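Local coordinates for glycosyl hydrolases family 2, sugar binding domain protein (Bacteroides uniformis str. 3978 T3 ii, PDB 6D1P), which probably hydrolyses O-glycosidic bonds as a family 2 glycoside hydrolase, acting as one of the beta-glucuronidases of a human gut bacterium, at residues Glu639-Leu644 with Gln706-Arg711; Ala519-Glu524 with Asp747-Ile752. All coordinates share one frame; numbering follows the deposited sequence.

Interaction 1: Glu639-Leu644 with Gln706-Arg711; sequences EPKEIL and QEYQTR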
ATOM      1  N   GLU A 639     -42.568 -35.201  -5.897  1.00 50.86           N
ATOM      2  CA  GLU A 639     -42.936 -34.452  -4.700  1.00 44.08           C
ATOM      3  C   GLU A 639     -43.403 -33.048  -5.074  1.00 47.42           C
ATOM      4  O   GLU A 639     -42.739 -32.373  -5.870  1.00 49.47           O
ATOM      5  CB  GLU A 639     -41.748 -34.362  -3.748  1.00 45.06           C
ATOM      6  CG  GLU A 639     -41.815 -33.141  -2.853  1.00 47.79           C
ATOM      7  CD  GLU A 639     -40.695 -33.070  -1.840  1.00 47.79           C
ATOM      8  OE1 GLU A 639     -39.538 -33.415  -2.166  1.00 49.86           O
ATOM      9  OE2 GLU A 639     -40.974 -32.657  -0.698  1.00 63.99           O
ATOM     10  N   PRO A 640     -44.527 -32.572  -4.533  1.00 54.50           N
ATOM     11  CA  PRO A 640     -44.985 -31.217  -4.875  1.00 51.00           C
ATOM     12  C   PRO A 640     -44.069 -30.164  -4.266  1.00 47.94           C
ATOM     13  O   PRO A 640     -43.654 -30.265  -3.108  1.00 44.00           O
ATOM     14  CB  PRO A 640     -46.394 -31.154  -4.275  1.00 46.12           C
ATOM     15  CG  PRO A 640     -46.331 -32.104  -3.122  1.00 53.97           C
ATOM     16  CD  PRO A 640     -45.410 -33.222  -3.544  1.00 45.93           C
ATOM     17  N   LYS A 641     -43.755 -29.146  -5.066  1.00 43.10           N
ATOM     18  CA  LYS A 641     -42.757 -28.146  -4.715  1.00 46.29           C
ATOM     19  C   LYS A 641     -43.398 -26.773  -4.642  1.00 42.62           C
ATOM     20  O   LYS A 641     -44.216 -26.416  -5.495  1.00 41.12           O
ATOM     21  CB  LYS A 641     -41.594 -28.120  -5.723  1.00 36.85           C
ATOM     22  CG  LYS A 641     -40.576 -29.203  -5.469  1.00 40.48           C
ATOM     23  CD  LYS A 641     -40.045 -29.106  -4.033  1.00 43.11           C
ATOM     24  CE  LYS A 641     -39.099 -30.257  -3.730  1.00 42.26           C
ATOM     25  NZ  LYS A 641     -38.620 -30.309  -2.325  1.00 41.35           N
ATOM     26  N   GLU A 642     -42.993 -26.007  -3.631  1.00 37.23           N
ATOM     27  CA  GLU A 642     -43.555 -24.692  -3.377  1.00 35.74           C
ATOM     28  C   GLU A 642     -42.981 -23.644  -4.325  1.00 38.22           C
ATOM     29  O   GLU A 642     -41.782 -23.647  -4.634  1.00 42.19           O
ATOM     30  CB  GLU A 642     -43.286 -24.295  -1.927  1.00 37.77           C
ATOM     31  CG  GLU A 642     -43.650 -22.875  -1.552  1.00 34.49           C
ATOM     32  CD  GLU A 642     -42.768 -22.367  -0.420  1.00 46.55           C
ATOM     33  OE1 GLU A 642     -41.565 -22.072  -0.683  1.00 50.02           O
ATOM     34  OE2 GLU A 642     -43.267 -22.304   0.729  1.00 42.25           O
ATOM     35  N   ILE A 643     -43.858 -22.752  -4.791  1.00 33.17           N
ATOM     36  CA  ILE A 643     -43.508 -21.595  -5.606  1.00 28.65           C
ATOM     37  C   ILE A 643     -44.167 -20.379  -4.971  1.00 32.53           C
ATOM     38  O   ILE A 643     -45.383 -20.374  -4.752  1.00 33.90           O
ATOM     39  CB  ILE A 643     -43.969 -21.754  -7.074  1.00 26.86           C
ATOM     40  CG1 ILE A 643     -43.175 -22.823  -7.802  1.00 31.77           C
ATOM     41  CG2 ILE A 643     -43.863 -20.445  -7.847  1.00 30.07           C
ATOM     42  CD1 ILE A 643     -43.757 -24.208  -7.675  1.00 40.05           C
ATOM     43  N   LEU A 644     -43.374 -19.358  -4.662  1.00 33.79           N
ATOM     44  CA  LEU A 644     -43.897 -18.118  -4.101  1.00 32.45           C
ATOM     45  C   LEU A 644     -43.847 -17.020  -5.152  1.00 30.53           C
ATOM     46  O   LEU A 644     -42.934 -16.967  -5.974  1.00 36.17           O
ATOM     47  CB  LEU A 644     -43.098 -17.675  -2.868  1.00 26.46           C
ATOM     48  CG  LEU A 644     -42.750 -18.742  -1.829  1.00 33.63           C
ATOM     49  CD1 LEU A 644     -41.670 -18.237  -0.825  1.00 30.76           C
ATOM     50  CD2 LEU A 644     -43.995 -19.240  -1.111  1.00 31.00           C
ATOM     51  N   GLN A 706     -36.593 -23.468 -14.380  1.00 27.62           N
ATOM     52  CA  GLN A 706     -35.718 -24.068 -13.382  1.00 31.06           C
ATOM     53  C   GLN A 706     -35.586 -25.555 -13.658  1.00 33.31           C
ATOM     54  O   GLN A 706     -36.565 -26.218 -13.993  1.00 38.36           O
ATOM     55  CB  GLN A 706     -36.238 -23.876 -11.943  1.00 32.11           C
ATOM     56  CG  GLN A 706     -36.495 -22.447 -11.509  1.00 33.40           C
ATOM     57  CD  GLN A 706     -37.156 -22.360 -10.133  1.00 40.41           C
ATOM     58  OE1 GLN A 706     -38.117 -23.086  -9.846  1.00 37.69           O
ATOM     59  NE2 GLN A 706     -36.623 -21.485  -9.264  1.00 34.71           N
ATOM     60  N   GLU A 707     -34.376 -26.079 -13.506  1.00 36.41           N
ATOM     61  CA  GLU A 707     -34.200 -27.519 -13.515  1.00 36.62           C
ATOM     62  C   GLU A 707     -34.665 -28.102 -12.191  1.00 34.91           C
ATOM     63  O   GLU A 707     -34.575 -27.470 -11.138  1.00 30.24           O
ATOM     64  CB  GLU A 707     -32.736 -27.886 -13.750  1.00 38.39           C
ATOM     65  CG  GLU A 707     -32.156 -27.351 -15.053  1.00 42.36           C
ATOM     66  CD  GLU A 707     -32.434 -28.263 -16.229  1.00 48.67           C
ATOM     67  OE1 GLU A 707     -32.699 -29.469 -16.001  1.00 47.60           O
ATOM     68  OE2 GLU A 707     -32.389 -27.769 -17.382  1.00 53.28           O
ATOM     69  N   TYR A 708     -35.161 -29.326 -12.243  1.00 36.97           N
ATOM     70  CA  TYR A 708     -35.545 -30.040 -11.038  1.00 36.86           C
ATOM     71  C   TYR A 708     -34.680 -31.276 -10.950  1.00 36.81           C
ATOM     72  O   TYR A 708     -34.667 -32.095 -11.877  1.00 41.67           O
ATOM     73  CB  TYR A 708     -37.033 -30.405 -11.049  1.00 38.25           C
ATOM     74  CG  TYR A 708     -37.479 -31.022  -9.751  1.00 40.01           C
ATOM     75  CD1 TYR A 708     -37.376 -30.313  -8.551  1.00 42.40           C
ATOM     76  CD2 TYR A 708     -37.986 -32.312  -9.707  1.00 40.65           C
ATOM     77  CE1 TYR A 708     -37.774 -30.877  -7.343  1.00 43.78           C
ATOM     78  CE2 TYR A 708     -38.392 -32.886  -8.504  1.00 39.58           C
ATOM     79  CZ  TYR A 708     -38.285 -32.164  -7.325  1.00 44.93           C
ATOM     80  OH  TYR A 708     -38.681 -32.725  -6.128  1.00 46.13           O
ATOM     81  N   GLN A 709     -33.949 -31.402  -9.855  1.00 36.04           N
ATOM     82  CA  GLN A 709     -32.962 -32.456  -9.691  1.00 35.52           C
ATOM     83  C   GLN A 709     -33.402 -33.374  -8.564  1.00 36.47           C
ATOM     84  O   GLN A 709     -33.582 -32.930  -7.426  1.00 36.82           O
ATOM     85  CB  GLN A 709     -31.578 -31.867  -9.416  1.00 36.60           C
ATOM     86  CG  GLN A 709     -30.572 -32.833  -8.802  1.00 35.07           C
ATOM     87  CD  GLN A 709     -29.222 -32.166  -8.548  1.00 43.33           C
ATOM     88  OE1 GLN A 709     -28.758 -31.347  -9.354  1.00 41.26           O
ATOM     89  NE2 GLN A 709     -28.595 -32.499  -7.418  1.00 37.24           N
ATOM     90  N   THR A 710     -33.571 -34.650  -8.886  1.00 39.48           N
ATOM     91  CA  THR A 710     -34.033 -35.629  -7.921  1.00 38.71           C
ATOM     92  C   THR A 710     -32.912 -36.488  -7.384  1.00 37.49           C
ATOM     93  O   THR A 710     -33.087 -37.120  -6.344  1.00 42.70           O
ATOM     94  CB  THR A 710     -35.106 -36.524  -8.546  1.00 41.32           C
ATOM     95  OG1 THR A 710     -34.560 -37.186  -9.695  1.00 48.80           O
ATOM     96  CG2 THR A 710     -36.297 -35.682  -8.964  1.00 38.11           C
ATOM     97  N   ARG A 711     -31.765 -36.520  -8.049  1.00 40.89           N
ATOM     98  CA  ARG A 711     -30.632 -37.216  -7.466  1.00 41.10           C
ATOM     99  C   ARG A 711     -30.073 -36.393  -6.309  1.00 43.32           C
ATOM    100  O   ARG A 711     -30.053 -35.158  -6.350  1.00 38.39           O
ATOM    101  CB  ARG A 711     -29.575 -37.501  -8.533  1.00 40.77           C
ATOM    102  CG  ARG A 711     -30.092 -38.441  -9.612  1.00 40.58           C
ATOM    103  CD  ARG A 711     -28.999 -39.291 -10.250  1.00 53.92           C
ATOM    104  NE  ARG A 711     -28.030 -39.789  -9.272  1.00 60.09           N
ATOM    105  CZ  ARG A 711     -27.037 -40.625  -9.571  1.00 56.53           C
ATOM    106  NH1 ARG A 711     -26.174 -41.026  -8.636  1.00 51.73           N
ATOM    107  NH2 ARG A 711     -26.909 -41.065 -10.816  1.00 56.42           N
TER
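In the small immunoglobulin-like beta-sandwich that follows the barrel along the chain, K641 of one sheet and Y708 of the other meet between the layers. No hydrogen bond crosses between the two segments, and packing, mostly of side chains, joins them. The lysine's methylene chain does the touching: its CG lies 3.8 Å from CE1 of Y708, approaching the ring obliquely, and its CE comes within 3.5 Å of the phenol OH of Y708. A bend at chi2 (-56°) turns the K641 chain across the tyrosine at about a right angle and carries the amine on toward E639. There K641 NZ and E639 OE1 form a salt bridge at 3.2 Å, its hydrogen bond weak, and the same carboxylate oxygen accepts a hydrogen bond from the backbone N of K636. The Y708 hydroxyl donates a hydrogen bond to the carbonyl O of K636. Lysine suits this place because its chain is apolar where it meets the ring and charged only at its end, while tyrosine offers a broad ring for the lysine chain to lie against and satisfies its buried hydroxyl on the backbone. K641 pairs through its backbone with V680 of strand 677-680, and both K641 and Y708 rest on L682 and on R633 of strand 632-634.

Interaction 2: Ala519-Glu524 with Asp747-Ile752; sequences AGRHME and DACQFI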
ATOM      1  N   ALA A 519     -26.429 -13.173  -2.456  1.00 19.25           N
ATOM      2  CA  ALA A 519     -27.148 -13.157  -3.723  1.00 21.32           C
ATOM      3  C   ALA A 519     -26.908 -14.448  -4.498  1.00 23.19           C
ATOM      4  O   ALA A 519     -25.763 -14.913  -4.637  1.00 17.77           O
ATOM      5  CB  ALA A 519     -26.722 -11.949  -4.556  1.00 21.39           C
ATOM      6  N   GLY A 520     -28.011 -15.064  -4.932  1.00 22.89           N
ATOM      7  CA  GLY A 520     -27.989 -16.286  -5.716  1.00 21.23           C
ATOM      8  C   GLY A 520     -27.912 -17.577  -4.930  1.00 23.35           C
ATOM      9  O   GLY A 520     -27.870 -18.649  -5.544  1.00 24.90           O
ATOM     10  N   ARG A 521     -27.864 -17.523  -3.601  1.00 22.36           N
ATOM     11  CA  ARG A 521     -27.971 -18.727  -2.779  1.00 25.87           C
ATOM     12  C   ARG A 521     -29.429 -18.905  -2.337  1.00 24.33           C
ATOM     13  O   ARG A 521     -30.064 -17.939  -1.906  1.00 22.69           O
ATOM     14  CB  ARG A 521     -27.040 -18.638  -1.570  1.00 21.82           C
ATOM     15  CG  ARG A 521     -27.214 -19.760  -0.567  1.00 22.04           C
ATOM     16  CD  ARG A 521     -26.319 -19.525   0.637  1.00 23.41           C
ATOM     17  NE  ARG A 521     -24.922 -19.809   0.317  1.00 27.40           N
ATOM     18  CZ  ARG A 521     -23.890 -19.406   1.060  1.00 27.49           C
ATOM     19  NH1 ARG A 521     -24.099 -18.690   2.164  1.00 22.15           N
ATOM     20  NH2 ARG A 521     -22.642 -19.705   0.697  1.00 25.63           N
ATOM     21  N   HIS A 522     -29.955 -20.134  -2.457  1.00 23.26           N
ATOM     22  CA  HIS A 522     -31.330 -20.444  -2.067  1.00 25.95           C
ATOM     23  C   HIS A 522     -31.354 -21.761  -1.294  1.00 27.29           C
ATOM     24  O   HIS A 522     -30.326 -22.417  -1.100  1.00 24.60           O
ATOM     25  CB  HIS A 522     -32.260 -20.502  -3.288  1.00 22.84           C
ATOM     26  CG  HIS A 522     -32.112 -19.328  -4.195  1.00 22.84           C
ATOM     27  ND1 HIS A 522     -32.810 -18.154  -4.012  1.00 23.66           N
ATOM     28  CD2 HIS A 522     -31.294 -19.120  -5.258  1.00 22.78           C
ATOM     29  CE1 HIS A 522     -32.452 -17.284  -4.941  1.00 25.43           C
ATOM     30  NE2 HIS A 522     -31.538 -17.847  -5.713  1.00 22.46           N
ATOM     31  N   MET A 523     -32.552 -22.152  -0.859  1.00 26.40           N
ATOM     32  CA  MET A 523     -32.702 -23.347  -0.037  1.00 30.95           C
ATOM     33  C   MET A 523     -34.155 -23.815  -0.074  1.00 31.63           C
ATOM     34  O   MET A 523     -35.071 -23.012   0.139  1.00 30.25           O
ATOM     35  CB  MET A 523     -32.252 -23.056   1.402  1.00 28.94           C
ATOM     36  CG  MET A 523     -32.530 -24.167   2.392  1.00 28.63           C
ATOM     37  SD  MET A 523     -31.861 -25.757   1.892  1.00 32.86           S
ATOM     38  CE  MET A 523     -30.134 -25.364   1.594  1.00 33.38           C
ATOM     39  N   GLU A 524     -34.361 -25.106  -0.362  1.00 33.79           N
ATOM     40  CA  GLU A 524     -35.707 -25.673  -0.375  1.00 31.44           C
ATOM     41  C   GLU A 524     -36.284 -25.701   1.035  1.00 34.41           C
ATOM     42  O   GLU A 524     -35.577 -26.006   2.003  1.00 30.48           O
ATOM     43  CB  GLU A 524     -35.696 -27.095  -0.941  1.00 32.37           C
ATOM     44  CG  GLU A 524     -35.374 -27.216  -2.429  1.00 33.61           C
ATOM     45  CD  GLU A 524     -36.503 -26.748  -3.338  1.00 33.67           C
ATOM     46  OE1 GLU A 524     -37.630 -26.477  -2.848  1.00 35.08           O
ATOM     47  OE2 GLU A 524     -36.252 -26.635  -4.557  1.00 33.37           O
ATOM     48  N   ASP A 747     -26.076 -27.719  -1.822  1.00 28.47           N
ATOM     49  CA  ASP A 747     -25.971 -26.968  -0.579  1.00 31.86           C
ATOM     50  C   ASP A 747     -24.513 -26.691  -0.223  1.00 30.74           C
ATOM     51  O   ASP A 747     -24.202 -26.424   0.946  1.00 30.59           O
ATOM     52  CB  ASP A 747     -26.685 -27.709   0.556  1.00 28.78           C
ATOM     53  CG  ASP A 747     -26.046 -29.047   0.858  1.00 35.13           C
ATOM     54  OD1 ASP A 747     -26.377 -29.660   1.892  1.00 39.34           O
ATOM     55  OD2 ASP A 747     -25.190 -29.480   0.057  1.00 34.09           O
ATOM     56  N   ALA A 748     -23.615 -26.750  -1.212  1.00 28.76           N
ATOM     57  CA  ALA A 748     -22.199 -26.480  -0.974  1.00 32.20           C
ATOM     58  C   ALA A 748     -21.961 -24.980  -0.816  1.00 25.56           C
ATOM     59  O   ALA A 748     -22.470 -24.181  -1.606  1.00 27.43           O
ATOM     60  CB  ALA A 748     -21.349 -27.035  -2.120  1.00 28.36           C
ATOM     61  N   CYS A 749     -21.183 -24.604   0.205  1.00 25.76           N
ATOM     62  CA  CYS A 749     -20.853 -23.210   0.493  1.00 26.30           C
ATOM     63  C   CYS A 749     -19.349 -22.898   0.496  1.00 28.30           C
ATOM     64  O   CYS A 749     -18.975 -21.769   0.847  1.00 24.77           O
ATOM     65  CB  CYS A 749     -21.434 -22.798   1.859  1.00 23.00           C
ATOM     66  SG  CYS A 749     -23.219 -23.029   2.017  1.00 34.91           S
ATOM     67  N   GLN A 750     -18.483 -23.858   0.154  1.00 28.89           N
ATOM     68  CA  GLN A 750     -17.036 -23.622   0.131  1.00 28.24           C
ATOM     69  C   GLN A 750     -16.694 -22.321  -0.578  1.00 24.46           C
ATOM     70  O   GLN A 750     -17.253 -21.996  -1.634  1.00 24.74           O
ATOM     71  CB  GLN A 750     -16.297 -24.759  -0.593  1.00 29.42           C
ATOM     72  CG  GLN A 750     -16.216 -26.098   0.137  1.00 34.45           C
ATOM     73  CD  GLN A 750     -17.520 -26.890   0.093  1.00 38.42           C
ATOM     74  OE1 GLN A 750     -18.526 -26.455  -0.500  1.00 32.92           O
ATOM     75  NE2 GLN A 750     -17.514 -28.051   0.741  1.00 39.56           N
ATOM     76  N   PHE A 751     -15.760 -21.586   0.010  1.00 21.92           N
ATOM     77  CA  PHE A 751     -15.057 -20.538  -0.719  1.00 25.05           C
ATOM     78  C   PHE A 751     -14.384 -21.112  -1.957  1.00 26.08           C
ATOM     79  O   PHE A 751     -13.753 -22.174  -1.915  1.00 26.45           O
ATOM     80  CB  PHE A 751     -14.003 -19.866   0.170  1.00 24.08           C
ATOM     81  CG  PHE A 751     -14.548 -18.741   0.988  1.00 24.53           C
ATOM     82  CD1 PHE A 751     -14.951 -17.564   0.375  1.00 25.02           C
ATOM     83  CD2 PHE A 751     -14.684 -18.863   2.368  1.00 20.25           C
ATOM     84  CE1 PHE A 751     -15.484 -16.507   1.127  1.00 22.85           C
ATOM     85  CE2 PHE A 751     -15.185 -17.821   3.117  1.00 20.92           C
ATOM     86  CZ  PHE A 751     -15.594 -16.636   2.498  1.00 23.00           C
ATOM     87  N   ILE A 752     -14.519 -20.390  -3.063  1.00 25.97           N
ATOM     88  CA  ILE A 752     -13.867 -20.726  -4.318  1.00 29.83           C
ATOM     89  C   ILE A 752     -13.073 -19.507  -4.761  1.00 28.67           C
ATOM     90  O   ILE A 752     -13.531 -18.372  -4.587  1.00 26.65           O
ATOM     91  CB  ILE A 752     -14.898 -21.163  -5.382  1.00 26.45           C
ATOM     92  CG1 ILE A 752     -15.500 -22.508  -4.999  1.00 27.24           C
ATOM     93  CG2 ILE A 752     -14.245 -21.342  -6.724  1.00 30.52           C
ATOM     94  CD1 ILE A 752     -16.832 -22.756  -5.669  1.00 29.83           C
TER
HETATM   95  O   HOH W   1     -24.728 -22.317  -1.092  1.00 21.30           O
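The flat guanidinium of R521 receives C749 over one face, and this is the close-packed half of the contact. C749 SG sits 3.5 Å above the guanidinium plane, displaced toward its rim and 3.8 Å from CZ of R521, while C749 CB lies 3.5 Å from R521 NH2. Cysteine suits the spot: it is small enough to come in close, and its polarisable sulfur lies easily against a charged plane. With CG anti to the backbone N (chi1 173°), the extended R521 chain reaches toward 747-752, and the bend at chi3 (-75°) sets the guanidinium plane beside C749. Its NE donates to a water 2.9 Å away, which in turn donates to the A748 carbonyl O at 3.0 Å, and NH2 hydrogen-bonds to A777 O and Q776 OE1. R521 thus reaches from a long loop of the TIM-barrel domain to a C-terminal beta domain, meeting the turn that leads into strand 751-756 and the end of its neighbour, strand 774-776. Cut back to an alanine, this position would probably leave the A777 carbonyl and Q776 OE1 without this donor, strip the sulfur of its flat partner and break the water bridge. The other half is looser. M523, its thioether curled so that the methyl swings across, brings CE only to 4.3 Å from CB of D747. That aspartate is exposed to solvent, and its OD2 takes a hydrogen bond from W713 NE1.

Overall arrangement
The centres of the two contacts lie about 17 Å apart, on the same side of the chain's centre. In chain order the segments run 519-524, 639-644, 706-711 and 747-752, so both strands of interaction 1 fall between the halves of interaction 2. Interaction 1 joins the two sheets of one beta-sandwich by packing; interaction 2 joins a barrel loop to the next beta domain. They meet at E524, whose OE1 packs 3.8 Å from CD of K641 and makes a long, weak ion pair with its amine, while OE2 forms a salt bridge with R633, itself touched by K641 and Y708. The 519-524 loop therefore contacts both C-terminal beta domains, tying them to the barrel.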